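Side-chain contacts in tyrosinase (PDB 6JU8), which probably oxidises L-tyrosine and L-dopa to L-dopaquinone with molecular oxygen at a dinuclear copper centre, as a melanin-forming monooxygenase of the tyrosinase family: residues T105-R108 with V109-T112; W373-H376 with C377-R381; R425-D428 with V429-W432; L62-F65 with R66-I70. The protein carries 1 engineered substitution. All coordinates share one frame; numbering follows the deposited sequence. Where two conformers were deposited one is given.

Interaction 1 of 4, residues T105-R108 with V109-T112. With CU (copper (II) ion), chain C.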
# COMPACT_ATOMS: atom_id res chain seq x y z
N THR A 105 -15.44 26.39 12.96
CA THR A 105 -16.00 26.13 14.30
C THR A 105 -16.79 24.84 14.33
O THR A 105 -16.74 24.08 15.32
CB THR A 105 -16.84 27.33 14.77
OG1 THR A 105 -17.72 27.67 13.68
CG2 THR A 105 -15.92 28.51 15.07
N TRP A 106 -17.50 24.53 13.23
CA TRP A 106 -18.15 23.19 13.19
C TRP A 106 -17.10 22.12 13.38
O TRP A 106 -17.26 21.18 14.17
CB TRP A 106 -18.92 23.03 11.85
CG TRP A 106 -19.72 21.76 11.88
CD1 TRP A 106 -21.02 21.65 12.29
CD2 TRP A 106 -19.29 20.45 11.53
NE1 TRP A 106 -21.45 20.33 12.21
CE2 TRP A 106 -20.39 19.58 11.75
CE3 TRP A 106 -18.08 19.91 11.06
CZ2 TRP A 106 -20.32 18.21 11.51
CZ3 TRP A 106 -18.02 18.55 10.81
CH2 TRP A 106 -19.13 17.70 11.04
N HIS A 107 -15.97 22.23 12.65
CA HIS A 107 -14.95 21.19 12.76
C HIS A 107 -14.24 21.22 14.09
O HIS A 107 -13.81 20.14 14.55
CB HIS A 107 -13.97 21.29 11.58
CG HIS A 107 -14.57 20.83 10.29
ND1 HIS A 107 -15.32 21.64 9.45
CD2 HIS A 107 -14.57 19.62 9.69
CE1 HIS A 107 -15.73 20.94 8.39
NE2 HIS A 107 -15.29 19.70 8.52
N ARG A 108 -14.13 22.36 14.76
CA ARG A 108 -13.54 22.41 16.09
C ARG A 108 -14.33 21.50 17.02
O ARG A 108 -13.74 20.72 17.79
CB ARG A 108 -13.51 23.85 16.61
CG ARG A 108 -13.02 23.95 18.07
CD ARG A 108 -12.61 25.37 18.44
NE ARG A 108 -11.37 25.75 17.78
CZ ARG A 108 -10.85 26.96 17.72
NH1 ARG A 108 -11.42 28.02 18.29
NH2 ARG A 108 -9.71 27.14 17.05
N VAL A 109 -15.67 21.59 16.97
CA VAL A 109 -16.49 20.74 17.83
C VAL A 109 -16.38 19.28 17.41
O VAL A 109 -16.29 18.37 18.26
CB VAL A 109 -17.96 21.21 17.82
CG1 VAL A 109 -18.80 20.33 18.75
CG2 VAL A 109 -18.13 22.66 18.25
N TYR A 110 -16.35 19.00 16.11
CA TYR A 110 -16.28 17.61 15.62
C TYR A 110 -15.02 16.93 16.11
O TYR A 110 -15.08 15.78 16.57
CB TYR A 110 -16.31 17.64 14.10
CG TYR A 110 -16.60 16.35 13.38
CD1 TYR A 110 -17.40 15.35 13.90
CD2 TYR A 110 -16.05 16.14 12.11
CE1 TYR A 110 -17.66 14.18 13.21
CE2 TYR A 110 -16.32 14.99 11.38
CZ TYR A 110 -17.11 14.00 11.94
OH TYR A 110 -17.35 12.87 11.19
N VAL A 111 -13.88 17.62 16.01
CA VAL A 111 -12.61 17.03 16.45
C VAL A 111 -12.64 16.77 17.96
O VAL A 111 -12.15 15.75 18.44
CB VAL A 111 -11.44 17.94 16.08
CG1 VAL A 111 -10.12 17.46 16.72
CG2 VAL A 111 -11.27 18.00 14.56
N THR A 112 -13.25 17.68 18.72
CA THR A 112 -13.35 17.52 20.17
C THR A 112 -14.25 16.33 20.52
O THR A 112 -13.97 15.59 21.46
CB THR A 112 -13.93 18.80 20.79
OG1 THR A 112 -12.99 19.86 20.58
CG2 THR A 112 -14.12 18.67 22.30
CU CU C . -15.64 18.65 6.85
O HOH W 1 -13.95 18.25 6.01
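Helix 103-129 carries one of the histidines of the dinuclear copper centre in the common central domain of tyrosinase, and on its first turns Trp106 packs against Tyr110 while His107 reaches the metal. The aromatic pair runs side by side in the same direction: Trp106 CZ3 lies 3.4 Å from Tyr110 CD2, and Trp106 CH2 sits over one face of the tyrosine ring, displaced toward its rim. With the planes at 46° the two rings meet obliquely. In both, CG is anti to the backbone N (chi1 -173° for Trp106, -165° for Tyr110), which lays the side chains along the same flank one turn apart. Trp106 also places CE3 over the centre of the His107 ring, 3.5 Å above its plane, so the indole backs a metal ligand. His107 NE2 binds the copper ion at 2.0 Å, with His71 and His98 as the other protein ligands; its ND1 is hydrogen-bonded to the carbonyl of Phe103, which fixes the turn of the ring. Farther along, two donors of Thr112 share the carbonyl of Arg108 from opposite faces of its plane: the backbone N at 3.2 Å and Thr112 OG1 at 3.0 Å from Arg108 O.

Interaction 2 of 4, residues W373-H376 with C377-R381. With CU (copper (II) ion), chain D.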
# COMPACT_ATOMS: atom_id res chain seq x y z
N TRP A 373 -9.01 13.01 10.89
CA TRP A 373 -9.11 13.68 12.19
C TRP A 373 -7.81 14.38 12.55
O TRP A 373 -7.81 15.39 13.23
CB TRP A 373 -9.45 12.60 13.23
CG TRP A 373 -10.63 11.76 12.82
CD1 TRP A 373 -10.60 10.55 12.18
CD2 TRP A 373 -12.02 12.04 13.06
NE1 TRP A 373 -11.88 10.07 11.98
CE2 TRP A 373 -12.77 10.97 12.53
CE3 TRP A 373 -12.71 13.10 13.68
CZ2 TRP A 373 -14.16 10.93 12.59
CZ3 TRP A 373 -14.10 13.06 13.74
CH2 TRP A 373 -14.82 11.97 13.19
N LEU A 374 -6.70 13.80 12.09
CA LEU A 374 -5.37 14.39 12.33
C LEU A 374 -5.16 15.63 11.49
O LEU A 374 -4.62 16.64 11.97
CB LEU A 374 -4.30 13.34 12.04
CG LEU A 374 -4.44 12.00 12.75
CD1 LEU A 374 -3.31 11.07 12.33
CD2 LEU A 374 -4.50 12.14 14.27
N HIS A 375 -5.65 15.57 10.25
CA HIS A 375 -5.71 16.77 9.40
C HIS A 375 -6.55 17.85 10.06
O HIS A 375 -6.13 19.01 10.20
CB HIS A 375 -6.29 16.36 8.04
CG HIS A 375 -6.44 17.47 7.07
ND1 HIS A 375 -5.47 18.44 6.87
CD2 HIS A 375 -7.46 17.72 6.19
CE1 HIS A 375 -5.91 19.25 5.91
NE2 HIS A 375 -7.11 18.85 5.48
N HIS A 376 -7.79 17.48 10.47
CA HIS A 376 -8.63 18.51 11.07
C HIS A 376 -8.10 18.98 12.42
O HIS A 376 -8.35 20.13 12.79
CB HIS A 376 -10.08 18.01 11.17
CG HIS A 376 -10.77 18.41 9.89
ND1 HIS A 376 -11.16 19.71 9.67
CD2 HIS A 376 -10.99 17.75 8.73
CE1 HIS A 376 -11.65 19.82 8.45
NE2 HIS A 376 -11.56 18.62 7.83
N CYS A 377 -7.33 18.17 13.13
CA CYS A 377 -6.69 18.66 14.33
C CYS A 377 -5.70 19.77 13.99
O CYS A 377 -5.68 20.83 14.66
CB CYS A 377 -6.09 17.47 15.11
SG CYS A 377 -5.58 18.04 16.76
N ASN A 378 -4.94 19.63 12.89
CA ASN A 378 -4.09 20.75 12.49
C ASN A 378 -4.88 21.93 11.94
O ASN A 378 -4.48 23.08 12.15
CB ASN A 378 -3.03 20.34 11.44
CG ASN A 378 -1.92 21.37 11.39
OD1 ASN A 378 -1.43 21.80 12.45
ND2 ASN A 378 -1.52 21.81 10.21
N ILE A 379 -6.00 21.70 11.25
CA ILE A 379 -6.82 22.85 10.82
C ILE A 379 -7.31 23.61 12.04
O ILE A 379 -7.36 24.86 12.02
CB ILE A 379 -7.94 22.37 9.90
CG1 ILE A 379 -7.36 21.74 8.62
CG2 ILE A 379 -8.95 23.48 9.60
CD1 ILE A 379 -6.48 22.68 7.81
N ASP A 380 -7.65 22.89 13.11
CA ASP A 380 -8.05 23.55 14.36
C ASP A 380 -6.91 24.36 14.95
O ASP A 380 -7.11 25.49 15.43
CB ASP A 380 -8.52 22.48 15.37
CG ASP A 380 -9.22 23.20 16.52
OD1 ASP A 380 -10.30 23.77 16.25
OD2 ASP A 380 -8.68 23.23 17.65
N ARG A 381 -5.71 23.80 14.93
CA ARG A 381 -4.49 24.48 15.40
C ARG A 381 -4.21 25.75 14.59
O ARG A 381 -3.88 26.80 15.15
CB ARG A 381 -3.33 23.47 15.33
CG ARG A 381 -1.97 24.10 15.71
CD ARG A 381 -0.93 22.96 15.79
NE ARG A 381 0.43 23.48 15.83
CZ ARG A 381 1.12 23.81 14.74
NH1 ARG A 381 0.58 23.70 13.53
NH2 ARG A 381 2.35 24.29 14.85
CU CU D . -11.68 18.26 6.01
O HOH W 1 -13.95 18.25 6.01
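The 2.8 Å bond from Cys377 N to Trp373 O is the shortest polar link between 373-376 and 377-381, although its N-H...O angle of 141° makes it a bent one. Later rungs are straighter: Ile379 N donates to His375 O at 2.9 Å, in the carbonyl plane, and Asp380 N donates to His376 O at the same length. They belong to helix 371-389, which supplies a ligand to one copper of the dinuclear site.

Between side chains the main touch is a CH-pi contact. Ile379 CG1 stands over one face of the His375 imidazole, 4.2 Å from the ring centroid and 21° off the ring normal, displaced toward the rim beside CE1. His375 gets there by holding CG anti to its backbone N (chi1 179°), while its NE2 is hydrogen-bonded to the carbonyl of His332. The same isoleucine also borders His376, its CB lying 4.2 Å from His376 ND1 in an oblique approach.

His376 NE2 binds the copper ion at 1.9 Å, and water 1 lies 2.3 Å from that metal; His332 and His336 complete the protein ligands. At the other end Arg381 NH1 donates to a lone pair of Asn378 OD1 at 3.0 Å. Asp380 turns off the helix toward Tyr437, Tyr439 and Arg108.

Ile379 thus touches both histidines, yet only His376 is a copper ligand: His375 spends its NE2 on the His332 carbonyl, and so probably helps to position a ligand from the second shell.

Interaction 3 of 4, residues R425-D428 with V429-W432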
# COMPACT_ATOMS: atom_id res chain seq x y z
N ARG A 425 -22.84 26.53 19.46
CA ARG A 425 -22.74 27.71 18.61
C ARG A 425 -21.28 28.13 18.54
O ARG A 425 -20.51 27.79 19.45
CB ARG A 425 -23.61 28.87 19.13
CG ARG A 425 -25.09 28.47 19.09
CD ARG A 425 -25.95 29.49 18.38
NE ARG A 425 -27.32 28.97 18.26
CZ ARG A 425 -28.37 29.68 18.64
NH1 ARG A 425 -28.16 30.90 19.13
NH2 ARG A 425 -29.59 29.19 18.52
N SER A 426 -20.90 28.86 17.51
CA SER A 426 -19.50 29.20 17.30
C SER A 426 -18.92 29.94 18.49
O SER A 426 -17.77 29.66 18.87
CB SER A 426 -19.39 30.06 16.02
OG SER A 426 -19.67 29.25 14.88
N ASP A 427 -19.67 30.87 19.11
CA ASP A 427 -19.07 31.60 20.23
C ASP A 427 -18.72 30.67 21.39
O ASP A 427 -17.83 30.99 22.18
CB ASP A 427 -20.05 32.66 20.72
CG ASP A 427 -20.04 33.92 19.89
OD1 ASP A 427 -19.07 34.17 19.17
OD2 ASP A 427 -20.99 34.72 19.99
N ASP A 428 -19.36 29.51 21.52
CA ASP A 428 -19.06 28.55 22.57
C ASP A 428 -17.63 28.02 22.49
O ASP A 428 -17.06 27.65 23.51
CB ASP A 428 -20.00 27.35 22.55
CG ASP A 428 -21.45 27.72 22.77
OD1 ASP A 428 -21.73 28.70 23.50
OD2 ASP A 428 -22.34 27.05 22.21
N VAL A 429 -17.08 28.03 21.27
CA VAL A 429 -15.74 27.45 21.09
C VAL A 429 -14.73 28.47 20.60
O VAL A 429 -13.65 28.11 20.12
CB VAL A 429 -15.77 26.21 20.16
CG1 VAL A 429 -16.67 25.16 20.79
CG2 VAL A 429 -16.21 26.59 18.75
N LYS A 430 -15.03 29.77 20.73
CA LYS A 430 -14.05 30.80 20.37
C LYS A 430 -12.75 30.60 21.14
O LYS A 430 -11.64 30.69 20.60
CB LYS A 430 -14.65 32.18 20.68
CG LYS A 430 -13.73 33.35 20.36
CD LYS A 430 -14.21 34.62 21.05
CE LYS A 430 -15.38 35.24 20.30
NZ LYS A 430 -15.83 36.52 20.93
N ASP A 431 -12.88 30.31 22.44
CA ASP A 431 -11.69 29.95 23.23
C ASP A 431 -11.60 28.43 23.28
O ASP A 431 -12.36 27.79 24.02
CB ASP A 431 -11.79 30.54 24.64
CG ASP A 431 -10.54 30.28 25.45
OD1 ASP A 431 -9.60 29.61 24.97
OD2 ASP A 431 -10.51 30.73 26.61
N TRP A 432 -10.72 27.86 22.49
CA TRP A 432 -10.60 26.40 22.40
C TRP A 432 -10.24 25.84 23.77
O TRP A 432 -10.51 24.67 24.05
CB TRP A 432 -9.60 26.00 21.31
CG TRP A 432 -8.25 26.60 21.59
CD1 TRP A 432 -7.23 26.02 22.29
CD2 TRP A 432 -7.78 27.89 21.17
NE1 TRP A 432 -6.15 26.89 22.34
CE2 TRP A 432 -6.47 28.04 21.66
CE3 TRP A 432 -8.36 28.93 20.42
CZ2 TRP A 432 -5.70 29.19 21.43
CZ3 TRP A 432 -7.60 30.07 20.21
CH2 TRP A 432 -6.30 30.19 20.71
O HOH W 2 -15.31 30.15 24.09
O HOH W 3 -18.57 37.00 19.32
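Backbone bonds make the first tie between 425-428 and 429-432. Val429 N donates to Ser426 O at 3.0 Å, coming from well above the carbonyl plane, 52° out of it. One residue later Lys430 N points almost straight at Asp427 O, but at 3.4 Å that bond is weak. Water 2 adds to it, donating to Asp427 O and accepting from Asp431 N at 2.9 Å.

These i to i+3 bonds mark a short 3-10 turn, residues 426-428, in the loop between strand 420-423 and helix 448-456. From its last residue Asp428 folds back to the start: with CG beside the backbone N (chi1 -61°), its OD2 accepts from Arg425 N at 2.8 Å, met from above the carboxylate plane, while Asp428 N returns a bond to Arg425 O. Main chain and carboxylate thus bridge the same two residues in both directions.

The charged contacts are looser. Asp427 and Lys430 lie alongside each other, pointing the same way, but in the conformer given Asp427 OD1 is 4.4 Å from Lys430 NZ, beyond a salt bridge. There water 3 spans the pair, donating to Asp427 OD1 at 2.9 Å and accepting from Lys430 NZ; with two lysine conformers deposited, this link is doubtful. The aspartate has firmer partners in Lys404 and Trp394.

Van der Waals packing falls to Val429, whose CG2 methyl, wedged between its own backbone N and carbonyl carbon, rests on a carbonyl oxygen, 3.4 Å from Ser426 O. The valine side chain also rests on Thr105 and Val109 of helix 103-129, and Val429 O accepts from Arg108 of that helix.

Interaction 4 of 4, residues L62-F65 with R66-I70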
# COMPACT_ATOMS: atom_id res chain seq x y z
N LEU A 62 -21.60 5.90 18.93
CA LEU A 62 -20.19 6.21 19.22
C LEU A 62 -19.23 5.20 18.59
O LEU A 62 -18.05 5.16 18.97
CB LEU A 62 -19.98 6.29 20.75
CG LEU A 62 -20.88 7.27 21.49
CD1 LEU A 62 -20.50 7.33 22.97
CD2 LEU A 62 -20.80 8.68 20.89
N SER A 63 -19.72 4.41 17.63
CA SER A 63 -18.81 3.61 16.81
C SER A 63 -18.04 4.52 15.86
O SER A 63 -18.51 5.61 15.50
CB SER A 63 -19.55 2.56 16.00
OG SER A 63 -20.47 3.16 15.10
N TYR A 64 -16.87 4.06 15.40
CA TYR A 64 -16.14 4.87 14.42
C TYR A 64 -16.96 5.17 13.19
O TYR A 64 -17.01 6.31 12.70
CB TYR A 64 -14.85 4.13 14.04
CG TYR A 64 -13.94 4.98 13.15
CD1 TYR A 64 -12.98 5.82 13.70
CD2 TYR A 64 -14.07 4.91 11.77
CE1 TYR A 64 -12.16 6.58 12.89
CE2 TYR A 64 -13.25 5.67 10.94
CZ TYR A 64 -12.32 6.51 11.52
OH TYR A 64 -11.50 7.26 10.69
N PHE A 65 -17.64 4.14 12.66
CA PHE A 65 -18.42 4.34 11.45
C PHE A 65 -19.45 5.46 11.67
O PHE A 65 -19.63 6.35 10.85
CB PHE A 65 -19.16 3.05 11.03
CG PHE A 65 -19.94 3.24 9.75
CD1 PHE A 65 -21.19 3.85 9.76
CD2 PHE A 65 -19.40 2.80 8.53
CE1 PHE A 65 -21.90 4.05 8.58
CE2 PHE A 65 -20.10 3.01 7.36
CZ PHE A 65 -21.35 3.60 7.38
N ARG A 66 -20.17 5.42 12.80
CA ARG A 66 -21.22 6.42 13.00
C ARG A 66 -20.64 7.79 13.29
O ARG A 66 -21.24 8.80 12.90
CB ARG A 66 -22.15 5.96 14.13
CG ARG A 66 -22.97 4.73 13.81
CD ARG A 66 -24.07 4.96 12.78
NE ARG A 66 -24.95 6.08 13.11
CZ ARG A 66 -25.91 6.04 14.02
NH1 ARG A 66 -26.12 4.94 14.75
NH2 ARG A 66 -26.66 7.12 14.26
N LEU A 67 -19.51 7.89 13.97
CA LEU A 67 -18.87 9.20 14.17
C LEU A 67 -18.38 9.79 12.86
O LEU A 67 -18.64 10.97 12.58
CB LEU A 67 -17.69 9.05 15.15
CG LEU A 67 -18.12 8.70 16.57
CD1 LEU A 67 -16.90 8.32 17.39
CD2 LEU A 67 -18.84 9.90 17.20
N ALA A 68 -17.72 8.98 12.02
CA ALA A 68 -17.36 9.42 10.68
C ALA A 68 -18.60 9.76 9.85
O ALA A 68 -18.58 10.67 9.01
CB ALA A 68 -16.56 8.34 9.99
N GLY A 69 -19.70 9.05 10.08
CA GLY A 69 -20.92 9.29 9.33
C GLY A 69 -21.53 10.63 9.62
O GLY A 69 -22.32 11.14 8.81
N ILE A 70 -21.19 11.28 10.73
CA ILE A 70 -21.72 12.63 10.97
C ILE A 70 -21.37 13.56 9.84
O ILE A 70 -22.16 14.43 9.45
CB ILE A 70 -21.16 13.17 12.31
CG1 ILE A 70 -21.75 12.40 13.51
CG2 ILE A 70 -21.42 14.66 12.43
CD1 ILE A 70 -21.04 12.63 14.82
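Leu62 opens the contact by laying its side chain beside that of Leu67, CD2 to CD2 at 4.4 Å, while Leu67 CD1 approaches the Leu62 carbonyl oxygen.

Ser63 is the N-cap of helix 64-69. Its OG, held between its own backbone N and carbonyl carbon (chi1 61°), accepts from Arg66 N at 3.2 Å, a capping bond for an amide of the first turn. OG also lies 3.2 Å from Arg66 CG, so the cap sits against the root of the arginine chain; the serine hydroxyl has a further partner in the Asp60 carbonyl. Ser63 O takes the amide of Leu67 nearly end-on.

Tyr64 O accepts from Ala68 N at 2.8 Å, the straightest bond here at 174°, and the tyrosine ring carries CE2 to 4.4 Å from Ala68 CB, an oblique touch.

Phe65 O accepts from Gly69 N at 2.8 Å, although this last bond is bent to 136°. Arg66, coiled at chi2 and chi3, takes its guanidinium to Glu77 and the Leu58 carbonyl.

The short helix packs against two longer ones: Tyr64 lies on Leu50, Ile53 and Gln54 of helix 41-55 and on Tyr114 of helix 103-129, and Ile70, just ahead of the copper ligand His71, rests on Trp106, Tyr110 and Leu113 of the latter.

Interactions 1, 2 and 4 are buried, whereas interaction 3 is a partly exposed loop turn farther from the centre of the chain. Interactions 1 and 2 each supply one histidine to a copper of the pair: His107 and His376 stack, with His107 CD2 3.2 Å from His376 CE1, and water 1 belongs to both. A salt bridge, Arg108 NE to Asp380 OD1 at 2.7 Å, ties the same helices. Interactions 3 and 4 both join helix 103-129, through Thr105 and Arg108 for the former and through Tyr110 OH on Leu67 O for the latter, but do not touch each other. Ring and metal contacts mark interactions 1 and 2, an N-cap and backbone bonds interaction 4; interaction 3 adds waters and a loosely paired charge to its turn bonds.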